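Acetyltransferase (PDB 5XUN) probably transfers the acetyl group of acetyl-CoA to glycyl-tRNA(Gly), acting as the toxin of a type II toxin-antitoxin system. Local coordinates at residues B[16-21]-B[57-62]; B[26-31]-B[94-99]; B[61-66]-B[110-115]. The protein carries 1 engineered substitution. All blocks are in the same frame, centred on the assembly; numbering follows the deposited sequence.

Interaction 1: B[16-21]-B[57-62]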
loop_
_atom_site.group_PDB
_atom_site.type_symbol
_atom_site.label_atom_id
_atom_site.label_comp_id
_atom_site.label_asym_id
_atom_site.label_seq_id
_atom_site.Cartn_x
_atom_site.Cartn_y
_atom_site.Cartn_z
ATOM N N TYR B 16 17.911 -17.851 9.011
ATOM C CA TYR B 16 17.187 -19.041 8.599
ATOM C C TYR B 16 18.113 -20.029 7.910
ATOM O O TYR B 16 19.081 -19.648 7.248
ATOM C CB TYR B 16 16.033 -18.682 7.661
ATOM C CG TYR B 16 15.066 -17.701 8.267
ATOM C CD1 TYR B 16 14.309 -18.053 9.376
ATOM C CD2 TYR B 16 14.910 -16.426 7.740
ATOM C CE1 TYR B 16 13.425 -17.165 9.948
ATOM C CE2 TYR B 16 14.029 -15.528 8.305
ATOM C CZ TYR B 16 13.287 -15.904 9.410
ATOM O OH TYR B 16 12.405 -15.017 9.983
ATOM N N ASP B 17 17.804 -21.313 8.076
ATOM C CA ASP B 17 18.439 -22.366 7.294
ATOM C C ASP B 17 17.684 -22.479 5.977
ATOM O O ASP B 17 16.564 -22.997 5.940
ATOM C CB ASP B 17 18.420 -23.688 8.057
ATOM C CG ASP B 17 19.093 -24.832 7.292
ATOM O OD1 ASP B 17 19.497 -24.649 6.124
ATOM O OD2 ASP B 17 19.227 -25.925 7.876
ATOM N N ILE B 18 18.285 -21.988 4.898
ATOM C CA ILE B 18 17.667 -22.051 3.580
ATOM C C ILE B 18 18.395 -23.020 2.658
ATOM O O ILE B 18 18.040 -23.130 1.479
ATOM C CB ILE B 18 17.577 -20.657 2.942
ATOM C CG1 ILE B 18 18.975 -20.088 2.701
ATOM C CG2 ILE B 18 16.782 -19.720 3.839
ATOM C CD1 ILE B 18 19.001 -18.923 1.727
ATOM N N THR B 19 19.403 -23.732 3.162
ATOM C CA THR B 19 20.188 -24.621 2.312
ATOM C C THR B 19 19.323 -25.784 1.834
ATOM O O THR B 19 18.668 -26.461 2.633
ATOM C CB THR B 19 21.424 -25.136 3.055
ATOM O OG1 THR B 19 21.022 -26.007 4.119
ATOM C CG2 THR B 19 22.236 -23.977 3.623
ATOM N N GLY B 20 19.305 -26.004 0.524
ATOM C CA GLY B 20 18.461 -27.038 -0.026
ATOM C C GLY B 20 17.037 -26.623 -0.322
ATOM O O GLY B 20 16.215 -27.489 -0.643
ATOM N N PHE B 21 16.708 -25.336 -0.205
ATOM C CA PHE B 21 15.348 -24.899 -0.486
ATOM C C PHE B 21 15.101 -25.005 -1.982
ATOM O O PHE B 21 15.888 -24.497 -2.787
ATOM C CB PHE B 21 15.114 -23.460 -0.007
ATOM C CG PHE B 21 13.720 -22.939 -0.296
ATOM C CD1 PHE B 21 13.415 -22.353 -1.518
ATOM C CD2 PHE B 21 12.715 -23.044 0.654
ATOM C CE1 PHE B 21 12.132 -21.884 -1.790
ATOM C CE2 PHE B 21 11.436 -22.578 0.392
ATOM C CZ PHE B 21 11.142 -22.000 -0.831
ATOM N N PRO B 57 15.833 -22.244 12.769
ATOM C CA PRO B 57 14.605 -22.519 12.024
ATOM C C PRO B 57 14.905 -22.665 10.541
ATOM O O PRO B 57 15.662 -21.890 9.956
ATOM C CB PRO B 57 13.725 -21.296 12.316
ATOM C CG PRO B 57 14.649 -20.272 12.922
ATOM C CD PRO B 57 15.715 -21.046 13.614
ATOM N N ARG B 58 14.331 -23.700 9.949
ATOM C CA ARG B 58 14.447 -23.933 8.526
ATOM C C ARG B 58 13.317 -23.216 7.808
ATOM O O ARG B 58 12.180 -23.193 8.284
ATOM C CB ARG B 58 14.414 -25.434 8.241
ATOM C CG ARG B 58 15.489 -26.186 9.022
ATOM C CD ARG B 58 15.365 -27.691 8.909
ATOM N NE ARG B 58 14.953 -28.116 7.576
ATOM C CZ ARG B 58 13.811 -28.743 7.323
ATOM N NH1 ARG B 58 12.969 -29.008 8.314
ATOM N NH2 ARG B 58 13.508 -29.098 6.080
ATOM N N LEU B 59 13.639 -22.610 6.672
ATOM C CA LEU B 59 12.647 -21.893 5.889
ATOM C C LEU B 59 12.045 -22.873 4.890
ATOM O O LEU B 59 12.765 -23.461 4.078
ATOM C CB LEU B 59 13.283 -20.688 5.194
ATOM C CG LEU B 59 12.386 -19.658 4.512
ATOM C CD1 LEU B 59 12.994 -18.270 4.669
ATOM C CD2 LEU B 59 12.204 -19.977 3.040
ATOM N N LEU B 60 10.731 -23.076 4.984
ATOM C CA LEU B 60 10.016 -23.984 4.101
ATOM C C LEU B 60 9.090 -23.269 3.127
ATOM O O LEU B 60 8.506 -23.926 2.255
ATOM C CB LEU B 60 9.210 -25.000 4.929
ATOM C CG LEU B 60 9.971 -26.115 5.665
ATOM C CD1 LEU B 60 10.864 -26.888 4.704
ATOM C CD2 LEU B 60 10.774 -25.607 6.853
ATOM N N GLY B 61 8.944 -21.954 3.248
ATOM C CA GLY B 61 8.168 -21.179 2.300
ATOM C C GLY B 61 8.284 -19.708 2.625
ATOM O O GLY B 61 8.718 -19.330 3.718
ATOM N N TYR B 62 7.897 -18.877 1.661
ATOM C CA TYR B 62 7.971 -17.438 1.880
ATOM C C TYR B 62 7.037 -16.725 0.913
ATOM O O TYR B 62 6.600 -17.302 -0.088
ATOM C CB TYR B 62 9.411 -16.932 1.723
ATOM C CG TYR B 62 9.879 -16.775 0.287
ATOM C CD1 TYR B 62 10.419 -17.851 -0.424
ATOM C CD2 TYR B 62 9.811 -15.548 -0.345
ATOM C CE1 TYR B 62 10.849 -17.695 -1.741
ATOM C CE2 TYR B 62 10.230 -15.383 -1.632
ATOM C CZ TYR B 62 10.758 -16.453 -2.332
ATOM O OH TYR B 62 11.169 -16.255 -3.629
HETATM O O HOH W 1 15.176 -24.836 3.430
#
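A loop-to-strand contact joins residues 16-21, in the loop between strand 6-9 and helix 26-34, to the start of strand 59-71. D17 meets R58 in a single beta bridge. D17 N donates to P57 O at 2.9 Å, almost straight at 173°, and L59 N returns a bond to D17 O at 3.0 Å. A water that donates to L59 O at 2.9 Å also reaches D17 O, weakly. The D17 carboxylate turns back on its own loop: OD1 accepts from T19 N in an Asx turn and also from T19 OG1, and a type II turn follows from I18 to F21. The rim of F21 reaches the strand where L60 and G61 both face L50 of strand 46-51, a classic beta bulge in the mixed sheet of the GNAT fold. The L59 side chain, directed toward the loop, meets three residues: L59 CD1 lies 4.1 Å from Y16 CD2, L59 CB 3.9 Å from I18 CG2, and L59 CD2 3.8 Å from F21 CE2. With CG anti to the backbone N (chi1 179°), F21 sets its ring edge against the strand backbone, F21 CD2 lying 3.4 Å from L59 O. Y16 OH bonds to E8 and A11 N.

Interaction 2: B[26-31]-B[94-99]; sequences EALNTF and LGRLAI. With ACO (acetyl coenzyme *a), chain E.
Helix 26-34 of this GNAT fold packs against strand 88-99, whose segment 94-99 holds the pantetheine arm of acetyl-CoA; the short axes cross at -98°. F31 and R96 form one part of the contact. The guanidinium lies flat on the F31 ring, planes 14° apart, in a cation-pi stack with R96 CZ 3.7 Å from the ring centroid. R96 CD sits over the same ring in a CH-pi contact, 3.5 Å from the centroid, because the chain runs extended from CG to NE and slides both groups across one face. Y86 of the second subunit packs on F31 and makes a weak hydrogen bond to R96 NH2, which places the stack at the subunit boundary. L28 makes the rest: L28 CD2 meets R96 CG at 3.6 Å and L28 CD1 meets A98 CB at 4.2 Å. The strand backbone grips the cofactor as a beta strand would grip a neighbour. ACO N4P donates to L97 O at 2.8 Å, and I99 N donates to ACO O9P at 2.9 Å, nearly straight at 173°. L28 touches the cofactor as well as the strand, its CD1 lying 3.8 Å from ACO C6P.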
loop_
_atom_site.group_PDB
_atom_site.type_symbol
_atom_site.label_atom_id
_atom_site.label_comp_id
_atom_site.label_asym_id
_atom_site.label_seq_id
_atom_site.Cartn_x
_atom_site.Cartn_y
_atom_site.Cartn_z
ATOM N N GLU B 26 13.035 -22.206 -10.386
ATOM C CA GLU B 26 14.361 -21.732 -10.005
ATOM C C GLU B 26 14.373 -20.239 -9.713
ATOM O O GLU B 26 15.138 -19.785 -8.855
ATOM C CB GLU B 26 15.380 -22.071 -11.092
ATOM C CG GLU B 26 16.813 -22.098 -10.573
ATOM C CD GLU B 26 16.995 -23.009 -9.355
ATOM O OE1 GLU B 26 16.240 -23.998 -9.213
ATOM O OE2 GLU B 26 17.895 -22.728 -8.529
ATOM N N ALA B 27 13.536 -19.466 -10.401
ATOM C CA ALA B 27 13.558 -18.022 -10.209
ATOM C C ALA B 27 13.246 -17.659 -8.764
ATOM O O ALA B 27 13.909 -16.798 -8.175
ATOM C CB ALA B 27 12.572 -17.351 -11.164
ATOM N N LEU B 28 12.263 -18.331 -8.169
ATOM C CA LEU B 28 11.883 -18.064 -6.791
ATOM C C LEU B 28 12.860 -18.663 -5.796
ATOM O O LEU B 28 12.953 -18.165 -4.667
ATOM C CB LEU B 28 10.471 -18.590 -6.534
ATOM C CG LEU B 28 9.440 -17.972 -7.493
ATOM C CD1 LEU B 28 8.015 -18.334 -7.108
ATOM C CD2 LEU B 28 9.608 -16.466 -7.600
ATOM N N ASN B 29 13.580 -19.723 -6.181
ATOM C CA ASN B 29 14.655 -20.219 -5.330
ATOM C C ASN B 29 15.814 -19.240 -5.323
ATOM O O ASN B 29 16.388 -18.947 -4.268
ATOM C CB ASN B 29 15.139 -21.587 -5.815
ATOM C CG ASN B 29 14.043 -22.628 -5.830
ATOM O OD1 ASN B 29 13.221 -22.697 -4.918
ATOM N ND2 ASN B 29 14.029 -23.450 -6.873
ATOM N N THR B 30 16.181 -18.738 -6.500
ATOM C CA THR B 30 17.238 -17.744 -6.577
ATOM C C THR B 30 16.835 -16.467 -5.843
ATOM O O THR B 30 17.657 -15.851 -5.153
ATOM C CB THR B 30 17.568 -17.462 -8.046
ATOM O OG1 THR B 30 18.083 -18.653 -8.654
ATOM C CG2 THR B 30 18.601 -16.369 -8.170
ATOM N N PHE B 31 15.559 -16.076 -5.943
ATOM C CA PHE B 31 15.141 -14.834 -5.300
ATOM C C PHE B 31 15.274 -14.938 -3.789
ATOM O O PHE B 31 15.744 -14.000 -3.138
ATOM C CB PHE B 31 13.708 -14.469 -5.685
ATOM C CG PHE B 31 13.278 -13.137 -5.144
ATOM C CD1 PHE B 31 12.758 -13.024 -3.860
ATOM C CD2 PHE B 31 13.423 -11.993 -5.904
ATOM C CE1 PHE B 31 12.379 -11.787 -3.349
ATOM C CE2 PHE B 31 13.052 -10.753 -5.394
ATOM C CZ PHE B 31 12.525 -10.656 -4.117
ATOM N N LEU B 94 0.975 -9.334 -4.429
ATOM C CA LEU B 94 1.695 -10.521 -3.976
ATOM C C LEU B 94 2.773 -10.778 -5.017
ATOM O O LEU B 94 2.502 -11.337 -6.081
ATOM C CB LEU B 94 0.749 -11.708 -3.830
ATOM C CG LEU B 94 1.317 -13.066 -3.433
ATOM C CD1 LEU B 94 1.997 -12.976 -2.092
ATOM C CD2 LEU B 94 0.208 -14.111 -3.384
ATOM N N GLY B 95 3.988 -10.307 -4.735
ATOM C CA GLY B 95 5.046 -10.399 -5.724
ATOM C C GLY B 95 5.488 -11.828 -5.963
ATOM O O GLY B 95 5.752 -12.222 -7.100
ATOM N N ARG B 96 5.541 -12.626 -4.898
ATOM C CA ARG B 96 6.076 -13.974 -4.918
ATOM C C ARG B 96 5.446 -14.778 -3.799
ATOM O O ARG B 96 5.176 -14.253 -2.715
ATOM C CB ARG B 96 7.588 -13.991 -4.704
ATOM C CG ARG B 96 8.378 -13.548 -5.880
ATOM C CD ARG B 96 9.692 -13.002 -5.425
ATOM N NE ARG B 96 10.204 -12.107 -6.444
ATOM C CZ ARG B 96 9.922 -10.816 -6.492
ATOM N NH1 ARG B 96 9.133 -10.276 -5.568
ATOM N NH2 ARG B 96 10.429 -10.074 -7.460
ATOM N N LEU B 97 5.274 -16.071 -4.060
ATOM C CA LEU B 97 4.845 -17.031 -3.058
ATOM C C LEU B 97 5.439 -18.378 -3.446
ATOM O O LEU B 97 5.364 -18.768 -4.614
ATOM C CB LEU B 97 3.318 -17.117 -2.986
ATOM C CG LEU B 97 2.795 -18.299 -2.168
ATOM C CD1 LEU B 97 2.807 -17.928 -0.715
ATOM C CD2 LEU B 97 1.404 -18.727 -2.609
ATOM N N ALA B 98 6.045 -19.071 -2.486
ATOM C CA ALA B 98 6.704 -20.332 -2.789
ATOM C C ALA B 98 6.732 -21.205 -1.546
ATOM O O ALA B 98 6.939 -20.711 -0.435
ATOM C CB ALA B 98 8.132 -20.114 -3.311
ATOM N N ILE B 99 6.513 -22.502 -1.751
ATOM C CA ILE B 99 6.589 -23.524 -0.713
ATOM C C ILE B 99 7.648 -24.534 -1.132
ATOM O O ILE B 99 7.736 -24.893 -2.309
ATOM C CB ILE B 99 5.226 -24.218 -0.499
ATOM C CG1 ILE B 99 4.172 -23.221 -0.020
ATOM C CG2 ILE B 99 5.350 -25.366 0.488
ATOM C CD1 ILE B 99 4.322 -22.837 1.439
HETATM N N1A ACO E . -5.917 -27.855 3.132
HETATM C C2A ACO E . -5.896 -27.589 1.809
HETATM N N3A ACO E . -5.360 -28.409 0.881
HETATM C C4A ACO E . -4.793 -29.590 1.242
HETATM C C5A ACO E . -4.780 -29.947 2.674
HETATM C C6A ACO E . -5.388 -28.994 3.633
HETATM N N6A ACO E . -5.407 -29.267 4.961
HETATM N N7A ACO E . -4.174 -31.140 2.777
HETATM C C8A ACO E . -3.827 -31.509 1.524
HETATM N N9A ACO E . -4.203 -30.609 0.601
HETATM C C1B ACO E . -3.929 -30.752 -0.861
HETATM C C2B ACO E . -5.165 -30.721 -1.751
HETATM O O2B ACO E . -5.534 -32.050 -2.148
HETATM C C3B ACO E . -4.749 -29.891 -2.951
HETATM O O3B ACO E . -4.295 -30.751 -3.995
HETATM P P3B ACO E . -4.529 -30.415 -5.555
HETATM O O7A ACO E . -5.941 -30.876 -5.829
HETATM O O8A ACO E . -4.345 -28.918 -5.648
HETATM O O9A ACO E . -3.454 -31.213 -6.258
HETATM C C4B ACO E . -3.549 -29.083 -2.476
HETATM O O4B ACO E . -3.067 -29.686 -1.274
HETATM C C5B ACO E . -3.859 -27.617 -2.189
HETATM O O5B ACO E . -2.700 -26.848 -2.506
HETATM P P1A ACO E . -1.624 -26.422 -1.382
HETATM O O1A ACO E . -1.065 -27.661 -0.733
HETATM O O2A ACO E . -2.188 -25.325 -0.517
HETATM O O3A ACO E . -0.512 -25.766 -2.329
HETATM P P2A ACO E . 1.055 -26.084 -2.176
HETATM O O4A ACO E . 1.420 -26.205 -0.721
HETATM O O5A ACO E . 1.434 -27.181 -3.142
HETATM O O6A ACO E . 1.625 -24.690 -2.739
HETATM C CBP ACO E . 2.441 -23.442 -4.581
HETATM C CCP ACO E . 1.292 -24.291 -4.067
HETATM C CDP ACO E . 2.797 -22.375 -3.555
HETATM C CEP ACO E . 2.046 -22.796 -5.901
HETATM C CAP ACO E . 3.586 -24.425 -4.797
HETATM O OAP ACO E . 3.193 -25.342 -5.825
HETATM C C9P ACO E . 4.857 -23.751 -5.214
HETATM O O9P ACO E . 5.631 -23.284 -4.389
HETATM N N8P ACO E . 5.073 -23.726 -6.522
HETATM C C7P ACO E . 6.367 -23.417 -7.086
HETATM C C6P ACO E . 6.621 -21.916 -7.122
HETATM C C5P ACO E . 5.376 -21.229 -7.619
HETATM O O5P ACO E . 4.965 -21.427 -8.752
HETATM N N4P ACO E . 4.779 -20.422 -6.745
HETATM C C3P ACO E . 3.517 -19.776 -7.039
HETATM C C2P ACO E . 3.672 -18.594 -7.983
HETATM S S1P ACO E . 3.500 -17.112 -7.047
HETATM C C ACO E . 3.087 -16.125 -8.308
HETATM O O ACO E . 2.760 -16.660 -9.350
HETATM C CH3 ACO E . 3.139 -14.636 -8.116
#

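Interaction 3: B[61-66]-B[110-115]. With ACO (acetyl coenzyme *a), chain E.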
loop_
_atom_site.group_PDB
_atom_site.type_symbol
_atom_site.label_atom_id
_atom_site.label_comp_id
_atom_site.label_asym_id
_atom_site.label_seq_id
_atom_site.Cartn_x
_atom_site.Cartn_y
_atom_site.Cartn_z
ATOM N N GLY B 61 8.944 -21.954 3.248
ATOM C CA GLY B 61 8.168 -21.179 2.300
ATOM C C GLY B 61 8.284 -19.708 2.625
ATOM O O GLY B 61 8.718 -19.330 3.718
ATOM N N TYR B 62 7.897 -18.877 1.661
ATOM C CA TYR B 62 7.971 -17.438 1.880
ATOM C C TYR B 62 7.037 -16.725 0.913
ATOM O O TYR B 62 6.600 -17.302 -0.088
ATOM C CB TYR B 62 9.411 -16.932 1.723
ATOM C CG TYR B 62 9.879 -16.775 0.287
ATOM C CD1 TYR B 62 10.419 -17.851 -0.424
ATOM C CD2 TYR B 62 9.811 -15.548 -0.345
ATOM C CE1 TYR B 62 10.849 -17.695 -1.741
ATOM C CE2 TYR B 62 10.230 -15.383 -1.632
ATOM C CZ TYR B 62 10.758 -16.453 -2.332
ATOM O OH TYR B 62 11.169 -16.255 -3.629
ATOM N N TYR B 63 6.742 -15.454 1.219
ATOM C CA TYR B 63 6.011 -14.605 0.279
ATOM C C TYR B 63 6.403 -13.145 0.492
ATOM O O TYR B 63 6.949 -12.781 1.536
ATOM C CB TYR B 63 4.486 -14.797 0.397
ATOM C CG TYR B 63 3.788 -14.196 1.606
ATOM C CD1 TYR B 63 3.465 -12.838 1.650
ATOM C CD2 TYR B 63 3.409 -14.991 2.680
ATOM C CE1 TYR B 63 2.800 -12.295 2.740
ATOM C CE2 TYR B 63 2.749 -14.458 3.776
ATOM C CZ TYR B 63 2.444 -13.107 3.799
ATOM O OH TYR B 63 1.783 -12.572 4.881
ATOM N N THR B 64 6.113 -12.305 -0.514
ATOM C CA THR B 64 6.435 -10.880 -0.459
ATOM C C THR B 64 5.224 -10.028 -0.839
ATOM O O THR B 64 4.421 -10.407 -1.695
ATOM C CB THR B 64 7.605 -10.515 -1.404
ATOM O OG1 THR B 64 7.168 -10.595 -2.761
ATOM C CG2 THR B 64 8.763 -11.465 -1.221
ATOM N N LEU B 65 5.130 -8.839 -0.225
ATOM C CA LEU B 65 4.048 -7.886 -0.478
ATOM C C LEU B 65 4.619 -6.516 -0.817
ATOM O O LEU B 65 5.545 -6.040 -0.158
ATOM C CB LEU B 65 3.121 -7.760 0.742
ATOM C CG LEU B 65 2.451 -9.068 1.165
ATOM C CD1 LEU B 65 1.666 -8.919 2.467
ATOM C CD2 LEU B 65 1.550 -9.547 0.052
ATOM N N SER B 66 4.052 -5.876 -1.838
ATOM C CA SER B 66 4.448 -4.530 -2.222
ATOM C C SER B 66 3.205 -3.715 -2.534
ATOM O O SER B 66 2.243 -4.240 -3.097
ATOM C CB SER B 66 5.369 -4.548 -3.455
ATOM O OG SER B 66 6.451 -5.444 -3.247
ATOM N N GLU B 110 -2.023 -22.699 0.675
ATOM C CA GLU B 110 -3.287 -22.091 1.078
ATOM C C GLU B 110 -3.131 -21.295 2.362
ATOM O O GLU B 110 -3.645 -20.177 2.477
ATOM C CB GLU B 110 -4.351 -23.173 1.269
ATOM C CG GLU B 110 -5.701 -22.639 1.713
ATOM C CD GLU B 110 -6.857 -23.521 1.279
ATOM O OE1 GLU B 110 -6.605 -24.575 0.659
ATOM O OE2 GLU B 110 -8.016 -23.178 1.594
ATOM N N MET B 111 -2.417 -21.859 3.341
ATOM C CA MET B 111 -2.247 -21.185 4.623
ATOM C C MET B 111 -1.458 -19.892 4.481
ATOM O O MET B 111 -1.751 -18.905 5.167
ATOM C CB MET B 111 -1.590 -22.120 5.638
ATOM C CG MET B 111 -1.194 -21.385 6.905
ATOM S SD MET B 111 -1.287 -22.301 8.436
ATOM C CE MET B 111 -3.024 -22.019 8.774
ATOM N N LEU B 112 -0.460 -19.870 3.597
ATOM C CA LEU B 112 0.254 -18.623 3.357
ATOM C C LEU B 112 -0.674 -17.565 2.769
ATOM O O LEU B 112 -0.623 -16.397 3.170
ATOM C CB LEU B 112 1.459 -18.869 2.446
ATOM C CG LEU B 112 2.708 -19.355 3.179
ATOM C CD1 LEU B 112 3.902 -19.370 2.252
ATOM C CD2 LEU B 112 2.991 -18.499 4.396
ATOM N N VAL B 113 -1.532 -17.950 1.821
ATOM C CA VAL B 113 -2.462 -16.991 1.232
ATOM C C VAL B 113 -3.430 -16.451 2.288
ATOM O O VAL B 113 -3.792 -15.269 2.271
ATOM C CB VAL B 113 -3.203 -17.629 0.046
ATOM C CG1 VAL B 113 -4.296 -16.700 -0.468
ATOM C CG2 VAL B 113 -2.220 -17.971 -1.058
ATOM N N ALA B 114 -3.883 -17.308 3.206
ATOM C CA ALA B 114 -4.739 -16.821 4.285
ATOM C C ALA B 114 -4.001 -15.802 5.142
ATOM O O ALA B 114 -4.573 -14.775 5.533
ATOM C CB ALA B 114 -5.234 -17.985 5.144
ATOM N N HIS B 115 -2.720 -16.053 5.419
ATOM C CA HIS B 115 -1.922 -15.088 6.162
ATOM C C HIS B 115 -1.743 -13.793 5.374
ATOM O O HIS B 115 -1.797 -12.696 5.952
ATOM C CB HIS B 115 -0.576 -15.707 6.523
ATOM C CG HIS B 115 0.235 -14.879 7.465
ATOM N ND1 HIS B 115 0.956 -13.776 7.058
ATOM C CD2 HIS B 115 0.433 -14.987 8.801
ATOM C CE1 HIS B 115 1.571 -13.248 8.101
ATOM N NE2 HIS B 115 1.259 -13.954 9.172
HETATM N N1A ACO E . -5.917 -27.855 3.132
HETATM C C2A ACO E . -5.896 -27.589 1.809
HETATM N N3A ACO E . -5.360 -28.409 0.881
HETATM C C4A ACO E . -4.793 -29.590 1.242
HETATM C C5A ACO E . -4.780 -29.947 2.674
HETATM C C6A ACO E . -5.388 -28.994 3.633
HETATM N N6A ACO E . -5.407 -29.267 4.961
HETATM N N7A ACO E . -4.174 -31.140 2.777
HETATM C C8A ACO E . -3.827 -31.509 1.524
HETATM N N9A ACO E . -4.203 -30.609 0.601
HETATM C C1B ACO E . -3.929 -30.752 -0.861
HETATM C C2B ACO E . -5.165 -30.721 -1.751
HETATM O O2B ACO E . -5.534 -32.050 -2.148
HETATM C C3B ACO E . -4.749 -29.891 -2.951
HETATM O O3B ACO E . -4.295 -30.751 -3.995
HETATM P P3B ACO E . -4.529 -30.415 -5.555
HETATM O O7A ACO E . -5.941 -30.876 -5.829
HETATM O O8A ACO E . -4.345 -28.918 -5.648
HETATM O O9A ACO E . -3.454 -31.213 -6.258
HETATM C C4B ACO E . -3.549 -29.083 -2.476
HETATM O O4B ACO E . -3.067 -29.686 -1.274
HETATM C C5B ACO E . -3.859 -27.617 -2.189
HETATM O O5B ACO E . -2.700 -26.848 -2.506
HETATM P P1A ACO E . -1.624 -26.422 -1.382
HETATM O O1A ACO E . -1.065 -27.661 -0.733
HETATM O O2A ACO E . -2.188 -25.325 -0.517
HETATM O O3A ACO E . -0.512 -25.766 -2.329
HETATM P P2A ACO E . 1.055 -26.084 -2.176
HETATM O O4A ACO E . 1.420 -26.205 -0.721
HETATM O O5A ACO E . 1.434 -27.181 -3.142
HETATM O O6A ACO E . 1.625 -24.690 -2.739
HETATM C CBP ACO E . 2.441 -23.442 -4.581
HETATM C CCP ACO E . 1.292 -24.291 -4.067
HETATM C CDP ACO E . 2.797 -22.375 -3.555
HETATM C CEP ACO E . 2.046 -22.796 -5.901
HETATM C CAP ACO E . 3.586 -24.425 -4.797
HETATM O OAP ACO E . 3.193 -25.342 -5.825
HETATM C C9P ACO E . 4.857 -23.751 -5.214
HETATM O O9P ACO E . 5.631 -23.284 -4.389
HETATM N N8P ACO E . 5.073 -23.726 -6.522
HETATM C C7P ACO E . 6.367 -23.417 -7.086
HETATM C C6P ACO E . 6.621 -21.916 -7.122
HETATM C C5P ACO E . 5.376 -21.229 -7.619
HETATM O O5P ACO E . 4.965 -21.427 -8.752
HETATM N N4P ACO E . 4.779 -20.422 -6.745
HETATM C C3P ACO E . 3.517 -19.776 -7.039
HETATM C C2P ACO E . 3.672 -18.594 -7.983
HETATM S S1P ACO E . 3.500 -17.112 -7.047
HETATM C C ACO E . 3.087 -16.125 -8.308
HETATM O O ACO E . 2.760 -16.660 -9.350
HETATM C CH3 ACO E . 3.139 -14.636 -8.116
#
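Y63 OH and H115 ND1 lie 2.6 Å apart in a short hydrogen bond, the polar link between strand 61-66 and helix segment 110-115. Each of these atoms lies near the plane of the other's ring, so the two rings meet rim to rim, with centroids 5.9 Å apart and planes turned by 59°. Next to this bond L112 packs its CD2 against the Y63 ring edge, 3.9 Å from CD2 of the tyrosine, while L112 CD1 lies against the backbone, 4.1 Å from Y62 N, beside G61, which has no side chain. With CG between the backbone N and the carbonyl carbon (chi1 74°), the Y63 ring extends to the helix and brings OH to H115; V116 and V119 also touch it. Y48 of strand 46-51 stacks on the ring, and I7 of strand 6-9 touches L112 and H115. At the other end of the segment, E110 N donates to ACO O2A at 2.9 Å, one of several backbone N-H groups near the start of helix 108-126 that bind the pyrophosphate in GNAT proteins. The tyrosine bond engages ND1 and would restrain the rotation of the imidazole, tying helix to strand through a polar pair in a largely apolar setting.

How the interactions relate
Interactions 2 and 3 are buried, touch acetyl-CoA and border the second subunit, whereas interaction 1 lies farther out, its centre about 18 Å from the chain centre, and is only partly buried. Strand 59-71 serves both 1 and 3: its start exchanges backbone bonds with a loop, and farther along it presents a tyrosine to a helix. Strand 88-99 runs beside it, and Y62 ties the contacts together, its N bonded to A98 O and its OH to L28 O of helix 26-34. Chemistry follows place: paired backbones and a bridging water, weakly bound on one side, in interaction 1, a cation-pi stack in interaction 2, and one hydroxyl-imidazole bond set among apolar groups in interaction 3.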